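Local coordinates for conserved hypothetical membrane lipoprotein (Ureaplasma parvum, PDB 3K63) that is of unknown function but is a membrane-associated, probably lipid-anchored protein, represented here by its lipoprotein-associated type-17 domain, at residues S35-N40 and I61-P66; L81-T86 and K96-S101. All coordinates share one frame; numbering follows the deposited sequence.

Interaction 1: S35-N40 and I61-P66; sequences SQIYKN and INFLYP
Tyr38 and Tyr65 lay their rings face to face, and with Ile37 and Phe63 beside them they pack helix 34-40 against the end of strand 56-64 and the first loop residues after it, a helix-on-sheet contact within the lipoprotein-associated type-17 domain. The axes of these short helix and strand segments approach to 8.1 Å and run in roughly opposing directions. The ring centroids of Tyr38 and Tyr65 are 4.4 Å apart and the planes are inclined by 25°, so the stack is slightly splayed. Although the rings lie face to face, the two side chains cross at about a right angle. Tyr65 CE2 sits over the centre of the Tyr38 ring, and Tyr65 CZ comes within 3.6 Å of Tyr38 CG. Tyr38 reaches this place because its CG stands anti to the backbone N (chi1 175°), which swings the ring off the helix toward the strand. Tyrosine suits both positions, giving a broad flat surface at a partly exposed margin. Phe70 and Ala73 of helix 70-76 also touch Tyr65.

Deeper in, Ile37 presents its CG2 methyl to the middle of the Phe63 ring, 3.6 Å from the centroid and only 6° off the ring normal, a CH-pi contact. The beta-branch supplies this methyl close to the helix backbone, while Phe63 offers an apolar face fit for the interior, where its ring also meets Phe19 and Tyr41. Small Ser35 lets Tyr65 come close to the helix backbone, and its own OG is hydrogen-bonded to Glu112 and Asn74. Two edge contacts complete the arrangement: Ser35 CA lies in the plane of the Tyr65 ring, 3.2 Å from Tyr65 OH, and the carbonyl Phe63 O lies at the edge of the Tyr38 ring, 3.2 Å from Tyr38 CD1.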
ATOM      1  N   SER A  35      -7.059   8.439   0.058  1.00 46.01           N
ATOM      2  CA  SER A  35      -6.504   9.790  -0.016  1.00 39.87           C
ATOM      3  C   SER A  35      -5.717  10.179   1.228  1.00 40.97           C
ATOM      4  O   SER A  35      -4.702  10.856   1.119  1.00 43.10           O
ATOM      5  CB  SER A  35      -7.613  10.814  -0.306  1.00 39.67           C
ATOM      6  OG  SER A  35      -8.593  10.837   0.716  1.00 45.05           O
ATOM      7  N   GLN A  36      -6.169   9.756   2.403  1.00 41.61           N
ATOM      8  CA  GLN A  36      -5.450  10.053   3.644  1.00 40.03           C
ATOM      9  C   GLN A  36      -4.057   9.407   3.618  1.00 38.33           C
ATOM     10  O   GLN A  36      -3.061  10.030   3.984  1.00 37.11           O
ATOM     11  CB  GLN A  36      -6.216   9.517   4.863  1.00 43.22           C
ATOM     12  CG  GLN A  36      -7.560  10.183   5.137  1.00 39.45           C
ATOM     13  CD  GLN A  36      -8.315   9.489   6.244  1.00 40.31           C
ATOM     14  OE1 GLN A  36      -8.963   8.454   6.029  1.00 44.34           O
ATOM     15  NE2 GLN A  36      -8.210  10.036   7.449  1.00 42.22           N
ATOM     16  N   ILE A  37      -3.993   8.151   3.185  1.00 37.89           N
ATOM     17  CA  ILE A  37      -2.725   7.430   3.126  1.00 38.20           C
ATOM     18  C   ILE A  37      -1.768   8.068   2.113  1.00 35.61           C
ATOM     19  O   ILE A  37      -0.583   8.253   2.384  1.00 34.95           O
ATOM     20  CB  ILE A  37      -2.968   5.934   2.779  1.00 41.80           C
ATOM     21  CG1 ILE A  37      -3.669   5.249   3.962  1.00 38.90           C
ATOM     22  CG2 ILE A  37      -1.640   5.244   2.447  1.00 34.31           C
ATOM     23  CD1 ILE A  37      -4.214   3.848   3.667  1.00 43.25           C
ATOM     24  N   TYR A  38      -2.305   8.410   0.950  1.00 39.13           N
ATOM     25  CA  TYR A  38      -1.542   9.036  -0.120  1.00 36.05           C
ATOM     26  C   TYR A  38      -0.913  10.381   0.297  1.00 39.63           C
ATOM     27  O   TYR A  38       0.180  10.728  -0.139  1.00 35.13           O
ATOM     28  CB  TYR A  38      -2.475   9.266  -1.301  1.00 37.64           C
ATOM     29  CG  TYR A  38      -1.862  10.013  -2.467  1.00 37.05           C
ATOM     30  CD1 TYR A  38      -1.193   9.334  -3.478  1.00 37.53           C
ATOM     31  CD2 TYR A  38      -1.973  11.392  -2.565  1.00 35.55           C
ATOM     32  CE1 TYR A  38      -0.651  10.018  -4.565  1.00 41.78           C
ATOM     33  CE2 TYR A  38      -1.440  12.083  -3.636  1.00 38.70           C
ATOM     34  CZ  TYR A  38      -0.778  11.396  -4.637  1.00 43.32           C
ATOM     35  OH  TYR A  38      -0.231  12.076  -5.714  1.00 52.59           O
ATOM     36  N   LYS A  39      -1.611  11.130   1.148  1.00 37.79           N
ATOM     37  CA  LYS A  39      -1.144  12.441   1.592  1.00 37.09           C
ATOM     38  C   LYS A  39      -0.330  12.430   2.877  1.00 36.62           C
ATOM     39  O   LYS A  39       0.164  13.471   3.323  1.00 33.87           O
ATOM     40  CB  LYS A  39      -2.351  13.378   1.762  1.00 39.17           C
ATOM     41  CG  LYS A  39      -3.010  13.721   0.448  1.00 45.09           C
ATOM     42  CD  LYS A  39      -4.206  14.631   0.587  1.00 47.15           C
ATOM     43  CE  LYS A  39      -4.583  15.170  -0.805  1.00 65.63           C
ATOM     44  NZ  LYS A  39      -5.742  16.126  -0.839  1.00 80.89           N
ATOM     45  N   ASN A  40      -0.174  11.252   3.465  1.00 37.63           N
ATOM     46  CA  ASN A  40       0.550  11.174   4.720  1.00 37.16           C
ATOM     47  C   ASN A  40       1.640  10.148   4.836  1.00 35.95           C
ATOM     48  O   ASN A  40       2.229  10.037   5.896  1.00 35.99           O
ATOM     49  CB  ASN A  40      -0.437  10.981   5.873  1.00 40.02           C
ATOM     50  CG  ASN A  40      -1.347  12.166   6.044  1.00 37.91           C
ATOM     51  OD1 ASN A  40      -0.937  13.222   6.533  1.00 36.52           O
ATOM     52  ND2 ASN A  40      -2.586  12.010   5.615  1.00 36.87           N
ATOM     53  N   ILE A  61       7.434   1.917  -1.670  1.00 32.96           N
ATOM     54  CA  ILE A  61       8.096   3.190  -1.929  1.00 33.99           C
ATOM     55  C   ILE A  61       7.115   4.313  -2.319  1.00 33.02           C
ATOM     56  O   ILE A  61       7.433   5.500  -2.143  1.00 29.53           O
ATOM     57  CB  ILE A  61       9.233   3.010  -2.989  1.00 37.08           C
ATOM     58  CG1 ILE A  61       8.657   2.664  -4.362  1.00 37.40           C
ATOM     59  CG2 ILE A  61      10.162   1.899  -2.545  1.00 32.88           C
ATOM     60  CD1 ILE A  61       9.758   2.476  -5.452  1.00 30.88           C
ATOM     61  N   ASN A  62       5.929   3.930  -2.810  1.00 37.16           N
ATOM     62  CA  ASN A  62       4.888   4.898  -3.204  1.00 38.33           C
ATOM     63  C   ASN A  62       3.486   4.333  -3.134  1.00 33.44           C
ATOM     64  O   ASN A  62       3.277   3.149  -3.375  1.00 36.06           O
ATOM     65  CB  ASN A  62       5.077   5.400  -4.636  1.00 34.44           C
ATOM     66  CG  ASN A  62       6.329   6.225  -4.802  1.00 36.01           C
ATOM     67  OD1 ASN A  62       7.337   5.739  -5.315  1.00 40.73           O
ATOM     68  ND2 ASN A  62       6.285   7.477  -4.347  1.00 33.62           N
ATOM     69  N   PHE A  63       2.532   5.180  -2.781  1.00 33.03           N
ATOM     70  CA  PHE A  63       1.136   4.791  -2.759  1.00 37.92           C
ATOM     71  C   PHE A  63       0.556   5.609  -3.925  1.00 41.40           C
ATOM     72  O   PHE A  63       0.776   6.819  -4.025  1.00 34.57           O
ATOM     73  CB  PHE A  63       0.477   5.207  -1.450  1.00 35.88           C
ATOM     74  CG  PHE A  63       0.749   4.276  -0.297  1.00 34.79           C
ATOM     75  CD1 PHE A  63       0.125   3.039  -0.223  1.00 37.20           C
ATOM     76  CD2 PHE A  63       1.622   4.643   0.724  1.00 31.71           C
ATOM     77  CE1 PHE A  63       0.368   2.188   0.852  1.00 38.41           C
ATOM     78  CE2 PHE A  63       1.864   3.799   1.790  1.00 32.05           C
ATOM     79  CZ  PHE A  63       1.240   2.573   1.853  1.00 32.32           C
ATOM     80  N   LEU A  64      -0.172   4.951  -4.815  1.00 42.04           N
ATOM     81  CA  LEU A  64      -0.757   5.642  -5.951  1.00 39.83           C
ATOM     82  C   LEU A  64      -2.221   5.293  -6.098  1.00 41.14           C
ATOM     83  O   LEU A  64      -2.640   4.204  -5.719  1.00 43.60           O
ATOM     84  CB  LEU A  64      -0.027   5.248  -7.222  1.00 41.49           C
ATOM     85  CG  LEU A  64       1.467   5.562  -7.310  1.00 43.03           C
ATOM     86  CD1 LEU A  64       2.088   4.835  -8.503  1.00 45.75           C
ATOM     87  CD2 LEU A  64       1.663   7.065  -7.407  1.00 40.72           C
ATOM     88  N   TYR A  65      -3.000   6.221  -6.640  1.00 44.21           N
ATOM     89  CA  TYR A  65      -4.420   5.980  -6.868  1.00 43.51           C
ATOM     90  C   TYR A  65      -4.444   5.079  -8.092  1.00 40.91           C
ATOM     91  O   TYR A  65      -3.706   5.305  -9.059  1.00 43.22           O
ATOM     92  CB  TYR A  65      -5.145   7.286  -7.176  1.00 44.43           C
ATOM     93  CG  TYR A  65      -5.143   8.254  -6.011  1.00 41.14           C
ATOM     94  CD1 TYR A  65      -5.522   7.838  -4.728  1.00 42.32           C
ATOM     95  CD2 TYR A  65      -4.792   9.594  -6.183  1.00 36.73           C
ATOM     96  CE1 TYR A  65      -5.557   8.733  -3.647  1.00 38.42           C
ATOM     97  CE2 TYR A  65      -4.825  10.491  -5.101  1.00 35.23           C
ATOM     98  CZ  TYR A  65      -5.216  10.048  -3.844  1.00 34.46           C
ATOM     99  OH  TYR A  65      -5.319  10.931  -2.794  1.00 38.89           O
ATOM    100  N   PRO A  66      -5.281   4.040  -8.076  1.00 43.58           N
ATOM    101  CA  PRO A  66      -5.318   3.153  -9.238  1.00 46.74           C
ATOM    102  C   PRO A  66      -5.521   3.879 -10.561  1.00 51.59           C
ATOM    103  O   PRO A  66      -4.847   3.571 -11.550  1.00 50.31           O
ATOM    104  CB  PRO A  66      -6.458   2.206  -8.904  1.00 46.19           C
ATOM    105  CG  PRO A  66      -6.366   2.129  -7.385  1.00 45.20           C
ATOM    106  CD  PRO A  66      -6.219   3.587  -7.039  1.00 43.94           C
TER

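Interaction 2: L81-T86 and K96-S101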
ATOM      1  N   LEU A  81      -0.069  -0.088  -4.602  1.00 50.67           N
ATOM      2  CA  LEU A  81       1.171  -0.065  -3.836  1.00 44.61           C
ATOM      3  C   LEU A  81       2.391  -0.301  -4.718  1.00 44.28           C
ATOM      4  O   LEU A  81       2.545  -1.362  -5.328  1.00 44.57           O
ATOM      5  CB  LEU A  81       1.140  -1.131  -2.748  1.00 44.16           C
ATOM      6  CG  LEU A  81       0.596  -0.743  -1.380  1.00 43.54           C
ATOM      7  CD1 LEU A  81      -0.868  -0.386  -1.497  1.00 43.17           C
ATOM      8  CD2 LEU A  81       0.806  -1.908  -0.398  1.00 42.21           C
ATOM      9  N   SER A  82       3.264   0.688  -4.791  1.00 42.66           N
ATOM     10  CA  SER A  82       4.460   0.551  -5.595  1.00 40.52           C
ATOM     11  C   SER A  82       5.486  -0.067  -4.646  1.00 42.27           C
ATOM     12  O   SER A  82       5.872   0.558  -3.658  1.00 41.26           O
ATOM     13  CB  SER A  82       4.910   1.924  -6.081  1.00 35.52           C
ATOM     14  OG  SER A  82       6.006   1.834  -6.967  1.00 35.42           O
ATOM     15  N   LEU A  83       5.921  -1.291  -4.952  1.00 43.81           N
ATOM     16  CA  LEU A  83       6.860  -2.020  -4.109  1.00 38.29           C
ATOM     17  C   LEU A  83       8.270  -2.179  -4.619  1.00 43.43           C
ATOM     18  O   LEU A  83       8.521  -2.195  -5.827  1.00 45.40           O
ATOM     19  CB  LEU A  83       6.324  -3.415  -3.851  1.00 40.44           C
ATOM     20  CG  LEU A  83       4.891  -3.542  -3.358  1.00 44.41           C
ATOM     21  CD1 LEU A  83       4.434  -4.993  -3.516  1.00 47.19           C
ATOM     22  CD2 LEU A  83       4.822  -3.088  -1.912  1.00 44.25           C
HETATM   23  N   MSE A  84       9.200  -2.291  -3.679  1.00 43.69           N
HETATM   24  CA  MSE A  84      10.584  -2.539  -4.028  1.00 43.27           C
HETATM   25  C   MSE A  84      10.872  -3.861  -3.332  1.00 46.71           C
HETATM   26  O   MSE A  84      10.745  -3.965  -2.113  1.00 47.29           O
HETATM   27  CB  MSE A  84      11.508  -1.460  -3.486  1.00 40.37           C
HETATM   28  CG  MSE A  84      12.945  -1.686  -3.864  1.00 45.15           C
HETATM   29 SE   MSE A  84      14.134  -0.263  -3.369  1.00 64.23          SE
HETATM   30  CE  MSE A  84      13.953  -0.468  -1.447  1.00 52.18           C
ATOM     31  N   LEU A  85      11.224  -4.877  -4.107  1.00 50.11           N
ATOM     32  CA  LEU A  85      11.507  -6.200  -3.555  1.00 51.39           C
ATOM     33  C   LEU A  85      12.978  -6.555  -3.723  1.00 53.86           C
ATOM     34  O   LEU A  85      13.481  -6.622  -4.850  1.00 56.18           O
ATOM     35  CB  LEU A  85      10.632  -7.246  -4.254  1.00 46.45           C
ATOM     36  CG  LEU A  85       9.137  -6.913  -4.308  1.00 47.60           C
ATOM     37  CD1 LEU A  85       8.407  -7.901  -5.195  1.00 48.05           C
ATOM     38  CD2 LEU A  85       8.567  -6.931  -2.909  1.00 47.44           C
ATOM     39  N   THR A  86      13.672  -6.770  -2.609  1.00 51.34           N
ATOM     40  CA  THR A  86      15.083  -7.129  -2.688  1.00 56.11           C
ATOM     41  C   THR A  86      15.296  -8.619  -2.459  1.00 56.02           C
ATOM     42  O   THR A  86      14.831  -9.185  -1.473  1.00 57.00           O
ATOM     43  CB  THR A  86      15.923  -6.364  -1.670  1.00 54.00           C
ATOM     44  OG1 THR A  86      15.780  -4.958  -1.883  1.00 51.22           O
ATOM     45  CG2 THR A  86      17.382  -6.731  -1.814  1.00 51.16           C
ATOM     46  N   LYS A  96       7.581  -3.805  -8.167  1.00 53.15           N
ATOM     47  CA  LYS A  96       6.303  -4.420  -8.474  1.00 51.10           C
ATOM     48  C   LYS A  96       5.148  -3.583  -7.962  1.00 52.55           C
ATOM     49  O   LYS A  96       5.150  -3.136  -6.815  1.00 50.50           O
ATOM     50  CB  LYS A  96       6.217  -5.811  -7.849  1.00 51.02           C
ATOM     51  CG  LYS A  96       4.971  -6.588  -8.256  1.00 57.69           C
ATOM     52  CD  LYS A  96       4.812  -7.870  -7.453  1.00 53.79           C
ATOM     53  CE  LYS A  96       4.259  -8.999  -8.323  1.00 70.87           C
ATOM     54  NZ  LYS A  96       3.026  -8.620  -9.093  1.00 67.06           N
ATOM     55  N   LEU A  97       4.162  -3.371  -8.825  1.00 53.15           N
ATOM     56  CA  LEU A  97       2.979  -2.609  -8.453  1.00 55.52           C
ATOM     57  C   LEU A  97       1.926  -3.630  -8.025  1.00 53.95           C
ATOM     58  O   LEU A  97       1.679  -4.591  -8.740  1.00 59.25           O
ATOM     59  CB  LEU A  97       2.499  -1.782  -9.648  1.00 52.89           C
ATOM     60  CG  LEU A  97       3.532  -0.764 -10.154  1.00 57.68           C
ATOM     61  CD1 LEU A  97       3.067  -0.202 -11.488  1.00 59.61           C
ATOM     62  CD2 LEU A  97       3.721   0.363  -9.150  1.00 53.19           C
ATOM     63  N   LEU A  98       1.323  -3.434  -6.859  1.00 49.18           N
ATOM     64  CA  LEU A  98       0.314  -4.360  -6.348  1.00 53.23           C
ATOM     65  C   LEU A  98      -0.940  -3.586  -5.962  1.00 55.08           C
ATOM     66  O   LEU A  98      -0.874  -2.658  -5.161  1.00 55.59           O
ATOM     67  CB  LEU A  98       0.860  -5.099  -5.121  1.00 50.56           C
ATOM     68  CG  LEU A  98      -0.104  -5.876  -4.225  1.00 53.44           C
ATOM     69  CD1 LEU A  98      -0.526  -7.151  -4.897  1.00 58.91           C
ATOM     70  CD2 LEU A  98       0.581  -6.196  -2.923  1.00 52.44           C
ATOM     71  N   GLU A  99      -2.085  -3.969  -6.512  1.00 51.88           N
ATOM     72  CA  GLU A  99      -3.321  -3.265  -6.200  1.00 54.52           C
ATOM     73  C   GLU A  99      -4.072  -3.885  -5.027  1.00 55.08           C
ATOM     74  O   GLU A  99      -4.472  -5.042  -5.100  1.00 58.48           O
ATOM     75  CB  GLU A  99      -4.219  -3.245  -7.432  1.00 58.10           C
ATOM     76  CG  GLU A  99      -5.468  -2.411  -7.274  1.00 59.55           C
ATOM     77  CD  GLU A  99      -6.101  -2.087  -8.610  1.00 68.24           C
ATOM     78  OE1 GLU A  99      -5.384  -1.546  -9.484  1.00 63.91           O
ATOM     79  OE2 GLU A  99      -7.305  -2.374  -8.779  1.00 67.07           O
ATOM     80  N   VAL A 100      -4.276  -3.128  -3.947  1.00 48.51           N
ATOM     81  CA  VAL A 100      -4.992  -3.677  -2.803  1.00 47.68           C
ATOM     82  C   VAL A 100      -6.206  -2.854  -2.410  1.00 50.84           C
ATOM     83  O   VAL A 100      -6.213  -1.627  -2.517  1.00 48.65           O
ATOM     84  CB  VAL A 100      -4.087  -3.819  -1.579  1.00 48.62           C
ATOM     85  CG1 VAL A 100      -2.744  -4.351  -2.010  1.00 47.23           C
ATOM     86  CG2 VAL A 100      -3.947  -2.501  -0.877  1.00 57.96           C
ATOM     87  N   SER A 101      -7.235  -3.551  -1.946  1.00 50.00           N
ATOM     88  CA  SER A 101      -8.474  -2.919  -1.534  1.00 55.30           C
ATOM     89  C   SER A 101      -8.711  -3.171  -0.053  1.00 51.20           C
ATOM     90  O   SER A 101      -7.863  -3.753   0.626  1.00 50.35           O
ATOM     91  CB  SER A 101      -9.624  -3.492  -2.344  1.00 46.96           C
ATOM     92  OG  SER A 101      -9.628  -4.897  -2.214  1.00 55.58           O
TER
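Leu83 and Leu98 meet through different first torsions: CG of Leu83 stands opposite its carbonyl carbon (chi1 -51°), whereas CG of Leu98 is turned anti to the backbone N (chi1 166°). Their chains slant past one another, with Leu83 CD1 3.9 Å from Leu98 CB. On the same face Leu81 and Val100 cross almost perpendicularly, their methyls Leu81 CD1 and Val100 CG2 being 3.8 Å apart. Leu85 CD1 rests against the aliphatic base of Lys96, whose chain then bends and carries its amine away. Branched apolar residues suit this face because it turns inward: Ile60 and Phe63 also cover Leu81, and Leu13 meets Val100. The opposite face carries Ser82 and Leu97, where Leu97 CD2 lies 3.5 Å from Ser82 OG; the compact serine accommodates the leucine methyl reaching across.

The backbones are joined by two reciprocal pairs of hydrogen bonds. Leu81 N to Leu98 O is 2.8 Å and Leu98 N to Leu81 O 2.9 Å; Leu83 and Lys96 exchange the second pair. Between them Ser82 and Leu97 form a non-hydrogen-bonded pair. This alternation marks antiparallel pairing, and here consecutive strands 79-87 and 93-100 form a beta hairpin.

How the interactions relate
Interactions 1 and 2 have centres 12 Å apart and share one three-stranded antiparallel sheet, in the order 56-64, 79-87, 93-100. Along the chain they come in series, interaction 1 closing before interaction 2 opens, with helix 70-76 between strands 56-64 and 79-87. Strand 79-87 is the middle one: it pairs with 93-100 in interaction 2 and with 56-64 on its other edge. There Ile61 and Asn62 both face Ser82 in a classic beta bulge. Phe63 of interaction 1 packs on Leu81 of interaction 2, so helix 34-40 and the hairpin's leucines share one continuous apolar face. Ile37, Phe63, Leu81 and Leu83 contribute to one core, while the remainder of each contact reaches its margin.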